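Local coordinates for protein putative superoxide reductase (Thermotoga maritima, PDB 3QZB) that probably reduces superoxide to hydrogen peroxide at a mononuclear iron centre, using electrons delivered by rubredoxin, at residues K26-P31 and P56-T61; Y86-H91 and V103-T108. All coordinates share one frame; numbering follows the deposited sequence.

Contact 1 of 2, residues K26-P31 and P56-T61; sequences KEKHVP and PHPNTT. With FE (Fe (III) ion), chain B.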
ATOM      1  N   LYS A  26     -24.141  16.251  -1.734  1.00 11.09           N
ATOM      2  CA  LYS A  26     -25.221  15.279  -1.834  1.00 11.41           C
ATOM      3  C   LYS A  26     -24.768  13.867  -1.516  1.00 10.55           C
ATOM      4  O   LYS A  26     -25.602  13.026  -1.261  1.00 15.42           O
ATOM      5  CB  LYS A  26     -25.784  15.301  -3.256  1.00 12.96           C
ATOM      6  CG  LYS A  26     -26.450  16.652  -3.578  1.00 19.15           C
ATOM      7  CD  LYS A  26     -27.025  16.799  -4.983  1.00 24.21           C
ATOM      8  CE  LYS A  26     -27.667  18.218  -5.160  1.00 30.56           C
ATOM      9  NZ  LYS A  26     -28.202  18.501  -6.539  1.00 37.59           N
ATOM     10  N   GLU A  27     -23.470  13.586  -1.555  1.00 10.82           N
ATOM     11  CA  GLU A  27     -22.937  12.226  -1.564  1.00  9.37           C
ATOM     12  C   GLU A  27     -21.724  12.141  -0.637  1.00  9.29           C
ATOM     13  O   GLU A  27     -20.665  12.736  -0.927  1.00 10.14           O
ATOM     14  CB  GLU A  27     -22.589  11.812  -2.989  1.00 10.72           C
ATOM     15  CG  GLU A  27     -21.879  10.455  -3.097  1.00 11.47           C
ATOM     16  CD  GLU A  27     -22.605   9.303  -2.411  1.00  9.28           C
ATOM     17  OE1 GLU A  27     -23.704   8.928  -2.933  1.00 12.88           O
ATOM     18  OE2 GLU A  27     -22.089   8.823  -1.402  1.00  9.07           O
ATOM     19  N   LYS A  28     -21.850  11.406   0.477  1.00  8.72           N
ATOM     20  CA  LYS A  28     -20.812  11.266   1.466  1.00  8.79           C
ATOM     21  C   LYS A  28     -19.513  10.678   0.902  1.00  8.17           C
ATOM     22  O   LYS A  28     -18.457  10.922   1.483  1.00  9.32           O
ATOM     23  CB  LYS A  28     -21.299  10.401   2.614  1.00  8.77           C
ATOM     24  CG  LYS A  28     -21.592   8.959   2.275  1.00  9.32           C
ATOM     25  CD  LYS A  28     -22.034   8.089   3.429  1.00 11.34           C
ATOM     26  CE  LYS A  28     -23.278   8.461   4.089  1.00 13.66           C
ATOM     27  NZ  LYS A  28     -24.381   8.255   3.128  1.00 16.80           N
ATOM     28  N   HIS A  29     -19.567   9.870  -0.150  1.00  7.37           N
ATOM     29  CA  HIS A  29     -18.393   9.182  -0.609  1.00  6.11           C
ATOM     30  C   HIS A  29     -17.423  10.025  -1.428  1.00  6.72           C
ATOM     31  O   HIS A  29     -16.308   9.561  -1.688  1.00  7.81           O
ATOM     32  CB  HIS A  29     -18.787   7.965  -1.435  1.00  7.44           C
ATOM     33  CG  HIS A  29     -19.360   6.846  -0.651  1.00  6.77           C
ATOM     34  ND1 HIS A  29     -20.716   6.607  -0.535  1.00  8.02           N
ATOM     35  CD2 HIS A  29     -18.740   5.932   0.115  1.00  6.16           C
ATOM     36  CE1 HIS A  29     -20.861   5.539   0.247  1.00  7.47           C
ATOM     37  NE2 HIS A  29     -19.682   5.133   0.682  1.00  6.79           N
ATOM     38  N   VAL A  30     -17.791  11.225  -1.823  1.00  8.11           N
ATOM     39  CA  VAL A  30     -16.938  11.988  -2.738  1.00  8.22           C
ATOM     40  C   VAL A  30     -15.661  12.425  -1.997  1.00  8.24           C
ATOM     41  O   VAL A  30     -15.727  13.066  -0.930  1.00  9.13           O
ATOM     42  CB  VAL A  30     -17.669  13.215  -3.278  1.00  9.73           C
ATOM     43  CG1 VAL A  30     -16.696  14.047  -4.118  1.00 12.60           C
ATOM     44  CG2 VAL A  30     -18.944  12.789  -4.057  1.00 12.20           C
ATOM     45  N   PRO A  31     -14.470  12.156  -2.575  1.00  7.27           N
ATOM     46  CA  PRO A  31     -13.229  12.669  -1.939  1.00  7.73           C
ATOM     47  C   PRO A  31     -13.083  14.139  -2.314  1.00  9.31           C
ATOM     48  O   PRO A  31     -13.097  14.469  -3.499  1.00 14.41           O
ATOM     49  CB  PRO A  31     -12.151  11.770  -2.526  1.00  7.85           C
ATOM     50  CG  PRO A  31     -12.652  11.396  -3.878  1.00  8.78           C
ATOM     51  CD  PRO A  31     -14.182  11.283  -3.724  1.00  7.18           C
ATOM     52  N   PRO A  56     -21.244  12.958   6.729  1.00 11.26           N
ATOM     53  CA  PRO A  56     -20.359  12.006   7.357  1.00 14.38           C
ATOM     54  C   PRO A  56     -20.460  10.590   6.758  1.00 10.72           C
ATOM     55  O   PRO A  56     -21.524  10.152   6.307  1.00 11.95           O
ATOM     56  CB  PRO A  56     -20.819  11.980   8.805  1.00 16.47           C
ATOM     57  CG  PRO A  56     -21.883  12.939   8.980  1.00 18.35           C
ATOM     58  CD  PRO A  56     -22.187  13.601   7.702  1.00 14.54           C
ATOM     59  N   HIS A  57     -19.315   9.903   6.768  1.00  9.94           N
ATOM     60  CA  HIS A  57     -19.278   8.508   6.370  1.00  9.49           C
ATOM     61  C   HIS A  57     -18.969   7.670   7.601  1.00  8.37           C
ATOM     62  O   HIS A  57     -18.112   8.025   8.403  1.00  8.41           O
ATOM     63  CB  HIS A  57     -18.233   8.265   5.255  1.00  8.94           C
ATOM     64  CG  HIS A  57     -18.291   6.875   4.665  1.00  8.68           C
ATOM     65  ND1 HIS A  57     -17.769   5.777   5.326  1.00  7.14           N
ATOM     66  CD2 HIS A  57     -18.824   6.396   3.506  1.00  7.94           C
ATOM     67  CE1 HIS A  57     -17.991   4.685   4.608  1.00  6.37           C
ATOM     68  NE2 HIS A  57     -18.632   5.018   3.509  1.00  6.68           N
ATOM     69  N   PRO A  58     -19.628   6.492   7.740  1.00  8.46           N
ATOM     70  CA  PRO A  58     -19.289   5.597   8.848  1.00  7.81           C
ATOM     71  C   PRO A  58     -17.846   5.174   8.922  1.00  7.86           C
ATOM     72  O   PRO A  58     -17.124   5.160   7.880  1.00  7.86           O
ATOM     73  CB  PRO A  58     -20.198   4.380   8.581  1.00 10.85           C
ATOM     74  CG  PRO A  58     -21.356   4.926   7.828  1.00 10.70           C
ATOM     75  CD  PRO A  58     -20.749   5.987   6.934  1.00  9.48           C
ATOM     76  N   ASN A  59     -17.411   4.774  10.104  1.00  6.95           N
ATOM     77  CA  ASN A  59     -16.107   4.136  10.236  1.00  6.56           C
ATOM     78  C   ASN A  59     -16.274   3.037  11.259  1.00  6.96           C
ATOM     79  O   ASN A  59     -15.923   3.149  12.423  1.00  9.31           O
ATOM     80  CB  ASN A  59     -15.084   5.123  10.701  1.00  8.07           C
ATOM     81  CG  ASN A  59     -13.676   4.590  10.586  1.00  6.85           C
ATOM     82  OD1 ASN A  59     -13.454   3.419  10.214  1.00  7.34           O
ATOM     83  ND2 ASN A  59     -12.695   5.456  10.897  1.00  8.15           N
ATOM     84  N   THR A  60     -16.868   1.934  10.811  1.00  7.31           N
ATOM     85  CA  THR A  60     -17.079   0.750  11.630  1.00  7.18           C
ATOM     86  C   THR A  60     -16.249  -0.390  11.084  1.00  8.80           C
ATOM     87  O   THR A  60     -15.734  -0.330   9.954  1.00  7.77           O
ATOM     88  CB  THR A  60     -18.574   0.349  11.677  1.00  8.88           C
ATOM     89  OG1 THR A  60     -18.920  -0.114  10.361  1.00  8.46           O
ATOM     90  CG2 THR A  60     -19.469   1.531  12.114  1.00 10.07           C
ATOM     91  N   THR A  61     -16.178  -1.499  11.833  1.00  8.85           N
ATOM     92  CA  THR A  61     -15.467  -2.604  11.350  1.00  8.88           C
ATOM     93  C   THR A  61     -16.067  -3.138  10.028  1.00  9.04           C
ATOM     94  O   THR A  61     -15.363  -3.553   9.126  1.00 10.30           O
ATOM     95  CB  THR A  61     -15.438  -3.697  12.450  1.00 10.33           C
ATOM     96  OG1 THR A  61     -14.813  -3.190  13.666  1.00 11.15           O
ATOM     97  CG2 THR A  61     -14.735  -4.984  12.000  1.00 11.55           C
TER
HETATM   98 FE    FE B 132     -19.409   3.504   2.073  1.00  5.79          FE
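H29 and H57 meet at the iron, each binding it through NE2, and the shared metal brings the two NE2 atoms to 3.0 Å. The rings are turned 70° apart, with H29 NE2 at the edge of the H57 ring near its plane. H63, C127 and H130 complete the site, the four-histidine, one-cysteine iron centre of superoxide reductases.

Each imidazole is steadied on its far side. H57 ND1 donates to P58 O over 2.7 Å, in the carbonyl plane and on a lone pair. On H29, ND1 reaches E27 OE2 at 2.7 Å from above the carboxylate plane, while the backbone N takes that oxygen's anti lone pair. Both N-H groups hold this oxygen; the ND1 bond, with the NE2-iron bond, helps fix the ring's rotation and could make NE2 a slightly stronger donor. E27, a possible iron ligand by comparison with relatives, here holds H29 instead.

K28 reaches across to 56-61 with its methylenes. With CG between backbone N and carbonyl carbon (chi1 65°) and the chain extended at chi2, CD comes to 3.6 Å from H57 CD2; the bend at chi3 (62°) turns CE to 3.3 Å from P56 O. CG sits above one face of the H29 ring, toward its rim. Replacing K28 with an alanine would probably open a gap beside H57 CD2 and P56 O and remove the ammonium from near the iron site.

The 26-31 loop leads into strand 31-34 and the 56-61 loop into strand 65-74, whose I65 touches both histidines, while W133 of strand 131-141 packs against E27.

Contact 2 of 2, residues Y86-H91 and V103-T108; sequences YEFNAH and VYTEPT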
ATOM      1  N   TYR A  86      -2.795   6.537   0.514  1.00  5.13           N
ATOM      2  CA  TYR A  86      -2.908   6.855   1.945  1.00  4.81           C
ATOM      3  C   TYR A  86      -4.007   5.953   2.525  1.00  4.92           C
ATOM      4  O   TYR A  86      -5.190   6.116   2.184  1.00  5.38           O
ATOM      5  CB  TYR A  86      -3.253   8.356   2.102  1.00  5.57           C
ATOM      6  CG  TYR A  86      -2.367   9.258   1.252  1.00  5.13           C
ATOM      7  CD1 TYR A  86      -1.063   9.562   1.671  1.00  5.56           C
ATOM      8  CD2 TYR A  86      -2.778   9.683   0.010  1.00  5.19           C
ATOM      9  CE1 TYR A  86      -0.187  10.318   0.831  1.00  6.02           C
ATOM     10  CE2 TYR A  86      -1.918  10.435  -0.792  1.00  5.68           C
ATOM     11  CZ  TYR A  86      -0.652  10.736  -0.409  1.00  6.16           C
ATOM     12  OH  TYR A  86       0.139  11.481  -1.261  1.00  6.94           O
ATOM     13  N   GLU A  87      -3.573   4.993   3.307  1.00  4.92           N
ATOM     14  CA  GLU A  87      -4.443   3.951   3.804  1.00  5.15           C
ATOM     15  C   GLU A  87      -4.879   4.262   5.230  1.00  4.73           C
ATOM     16  O   GLU A  87      -4.040   4.627   6.051  1.00  6.46           O
ATOM     17  CB  GLU A  87      -3.723   2.601   3.761  1.00  5.30           C
ATOM     18  CG  GLU A  87      -3.387   2.165   2.380  1.00  5.68           C
ATOM     19  CD  GLU A  87      -2.784   0.791   2.325  1.00  5.96           C
ATOM     20  OE1 GLU A  87      -2.669   0.089   3.338  1.00  7.02           O
ATOM     21  OE2 GLU A  87      -2.357   0.400   1.195  1.00  6.41           O
ATOM     22  N   PHE A  88      -6.142   3.992   5.506  1.00  5.28           N
ATOM     23  CA  PHE A  88      -6.786   4.230   6.806  1.00  5.30           C
ATOM     24  C   PHE A  88      -7.158   2.850   7.337  1.00  5.13           C
ATOM     25  O   PHE A  88      -8.154   2.296   6.820  1.00  6.49           O
ATOM     26  CB  PHE A  88      -7.997   5.137   6.622  1.00  5.79           C
ATOM     27  CG  PHE A  88      -7.690   6.329   5.748  1.00  6.08           C
ATOM     28  CD1 PHE A  88      -6.685   7.246   6.115  1.00  5.57           C
ATOM     29  CD2 PHE A  88      -8.357   6.539   4.575  1.00  6.11           C
ATOM     30  CE1 PHE A  88      -6.389   8.313   5.263  1.00  6.11           C
ATOM     31  CE2 PHE A  88      -8.016   7.594   3.755  1.00  7.14           C
ATOM     32  CZ  PHE A  88      -7.034   8.481   4.107  1.00  7.29           C
ATOM     33  N   ASN A  89      -6.356   2.298   8.250  1.00  5.04           N
ATOM     34  CA  ASN A  89      -6.374   0.876   8.461  1.00  6.07           C
ATOM     35  C   ASN A  89      -6.903   0.391   9.799  1.00  6.23           C
ATOM     36  O   ASN A  89      -6.918  -0.806  10.056  1.00  8.37           O
ATOM     37  CB  ASN A  89      -5.014   0.261   8.157  1.00  5.61           C
ATOM     38  CG  ASN A  89      -4.656   0.359   6.684  1.00  4.98           C
ATOM     39  OD1 ASN A  89      -5.547   0.570   5.859  1.00  6.31           O
ATOM     40  ND2 ASN A  89      -3.366   0.219   6.344  1.00  6.42           N
ATOM     41  N   ALA A  90      -7.343   1.307  10.670  1.00  5.73           N
ATOM     42  CA  ALA A  90      -7.945   0.937  11.945  1.00  6.75           C
ATOM     43  C   ALA A  90      -9.413   1.301  11.924  1.00  6.21           C
ATOM     44  O   ALA A  90      -9.765   2.444  11.586  1.00  5.79           O
ATOM     45  CB  ALA A  90      -7.242   1.642  13.096  1.00  6.96           C
ATOM     46  N   HIS A  91     -10.267   0.336  12.268  1.00  6.23           N
ATOM     47  CA  HIS A  91     -11.713   0.519  12.206  1.00  6.54           C
ATOM     48  C   HIS A  91     -12.409  -0.128  13.406  1.00  7.26           C
ATOM     49  O   HIS A  91     -13.499  -0.674  13.248  1.00  7.77           O
ATOM     50  CB  HIS A  91     -12.314   0.029  10.891  1.00  8.15           C
ATOM     51  CG  HIS A  91     -11.522   0.460   9.704  1.00  6.67           C
ATOM     52  ND1 HIS A  91     -11.539   1.744   9.218  1.00  6.62           N
ATOM     53  CD2 HIS A  91     -10.644  -0.224   8.965  1.00  8.94           C
ATOM     54  CE1 HIS A  91     -10.674   1.822   8.213  1.00  7.92           C
ATOM     55  NE2 HIS A  91     -10.139   0.634   8.034  1.00  8.48           N
ATOM     56  N   VAL A 103      -8.973   2.005  18.511  1.00  6.80           N
ATOM     57  CA  VAL A 103      -8.475   2.986  17.542  1.00  6.25           C
ATOM     58  C   VAL A 103      -9.224   2.898  16.224  1.00  6.22           C
ATOM     59  O   VAL A 103      -9.530   1.810  15.676  1.00  6.38           O
ATOM     60  CB  VAL A 103      -6.956   2.881  17.316  1.00  6.86           C
ATOM     61  CG1 VAL A 103      -6.507   1.447  16.972  1.00  8.66           C
ATOM     62  CG2 VAL A 103      -6.416   3.891  16.296  1.00  8.50           C
ATOM     63  N   TYR A 104      -9.490   4.081  15.654  1.00  5.92           N
ATOM     64  CA  TYR A 104     -10.089   4.282  14.329  1.00  5.70           C
ATOM     65  C   TYR A 104      -9.270   5.299  13.566  1.00  6.38           C
ATOM     66  O   TYR A 104      -8.876   6.310  14.138  1.00  7.71           O
ATOM     67  CB  TYR A 104     -11.520   4.849  14.433  1.00  6.48           C
ATOM     68  CG  TYR A 104     -12.493   3.935  15.174  1.00  6.69           C
ATOM     69  CD1 TYR A 104     -12.489   3.849  16.559  1.00  7.30           C
ATOM     70  CD2 TYR A 104     -13.394   3.170  14.477  1.00  8.22           C
ATOM     71  CE1 TYR A 104     -13.348   2.989  17.233  1.00  9.41           C
ATOM     72  CE2 TYR A 104     -14.280   2.317  15.163  1.00  8.70           C
ATOM     73  CZ  TYR A 104     -14.229   2.208  16.540  1.00  9.39           C
ATOM     74  OH  TYR A 104     -15.123   1.344  17.158  1.00 11.14           O
ATOM     75  N   THR A 105      -9.070   5.061  12.266  1.00  5.38           N
ATOM     76  CA  THR A 105      -8.384   6.014  11.392  1.00  4.89           C
ATOM     77  C   THR A 105      -9.409   6.636  10.466  1.00  5.36           C
ATOM     78  O   THR A 105     -10.073   5.927   9.685  1.00  5.86           O
ATOM     79  CB  THR A 105      -7.304   5.350  10.549  1.00  5.80           C
ATOM     80  OG1 THR A 105      -6.542   4.499  11.409  1.00  6.32           O
ATOM     81  CG2 THR A 105      -6.465   6.438   9.871  1.00  6.46           C
ATOM     82  N   GLU A 106      -9.553   7.967  10.548  1.00  6.05           N
ATOM     83  CA  GLU A 106     -10.499   8.681   9.721  1.00  5.61           C
ATOM     84  C   GLU A 106      -9.973   8.920   8.313  1.00  5.22           C
ATOM     85  O   GLU A 106      -8.766   9.066   8.116  1.00  5.91           O
ATOM     86  CB  GLU A 106     -10.909  10.020  10.349  1.00  6.95           C
ATOM     87  CG  GLU A 106     -11.636   9.862  11.704  1.00  8.21           C
ATOM     88  CD  GLU A 106     -13.006   9.236  11.514  1.00 10.20           C
ATOM     89  OE1 GLU A 106     -13.852   9.910  10.926  1.00 17.24           O
ATOM     90  OE2 GLU A 106     -13.237   8.080  11.894  1.00 11.72           O
ATOM     91  N   PRO A 107     -10.876   9.017   7.332  1.00  5.47           N
ATOM     92  CA  PRO A 107     -10.449   9.170   5.930  1.00  5.97           C
ATOM     93  C   PRO A 107     -10.215  10.621   5.526  1.00  5.17           C
ATOM     94  O   PRO A 107     -10.917  11.228   4.746  1.00  6.59           O
ATOM     95  CB  PRO A 107     -11.556   8.520   5.133  1.00  7.49           C
ATOM     96  CG  PRO A 107     -12.784   8.815   5.947  1.00  6.35           C
ATOM     97  CD  PRO A 107     -12.316   8.681   7.402  1.00  6.64           C
ATOM     98  N   THR A 108      -9.129  11.130   6.122  0.50  6.43           N
ATOM     99  CA  THR A 108      -8.647  12.494   5.983  0.50  6.17           C
ATOM    100  C   THR A 108      -7.147  12.353   5.833  0.50  5.95           C
ATOM    101  O   THR A 108      -6.527  11.585   6.551  0.50  7.11           O
ATOM    102  CB  THR A 108      -9.047  13.386   7.206  0.50  5.92           C
ATOM    103  OG1 THR A 108     -10.446  13.310   7.423  0.50  7.42           O
ATOM    104  CG2 THR A 108      -8.645  14.857   6.946  0.50  7.79           C
TER
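F88 lays one face of its ring on the backbone around P107, where the chain of this immunoglobulin-like sandwich turns a corner after 103-106. P107 CA sits 3.7 Å from the ring centroid and 15° off its normal, a CH-pi contact, and P107 CB adds an apolar touch at CD2. The corner itself is an inverse gamma turn centred on P107. With CG anti to the carbonyl carbon (chi1 -46°), the phenyl swings beside its own backbone N and over this turn; Y86 O lies against the opposite face, and T105 CG2 meets the ring at its edge.

Further along, the backbones join in a single bridge between H91 and Y104. T105 N donates to A90 O at 2.8 Å, the donor tilted 32° from the carbonyl plane, and the same oxygen also receives a CA-H...O contact from Y104. A90 N makes a weak bond to T105 OG1. The small A90 methyl fits between that hydroxyl and V103, 3.9 Å from V103 CG1.

Outward, T105 OG1 is hydrogen-bonded to V83 O of the third subunit, whose strand pairs antiparallel with residues 103-106 and carries the sheet across the interface. N89 ND2 donates to E87 OE1, nearly in its own amide plane, and also bonds E82 of that third subunit. E87 OE1 in turn forms a salt bridge with R85 of the second subunit. The H91 ring stacks on H64, its ND1 hydrogen-bonded to N59; Y104 CE2 comes within 3.5 Å of H91 C.

In the fold
Contact 1 holds two of the five iron ligands, and contact 2 lies beside it, their centres about 12 Å apart. N59, two residues beyond the ligand H57, joins them: its OD1 is 2.7 Å from H91 ND1 and its ND2 is 2.9 Å from E106 OE2, both probable hydrogen bonds. Through H91 and E106, N59 probably ties the 56-61 loop to both segments of contact 2; N59 O also packs on Y104 CD2 at 3.3 Å. Contact 2 supplies no ligand; at the nearest atoms the P107 side chain is about 9 Å from the iron and about 6 Å from that of H57, which places it in the surroundings of the site rather than in its first shell.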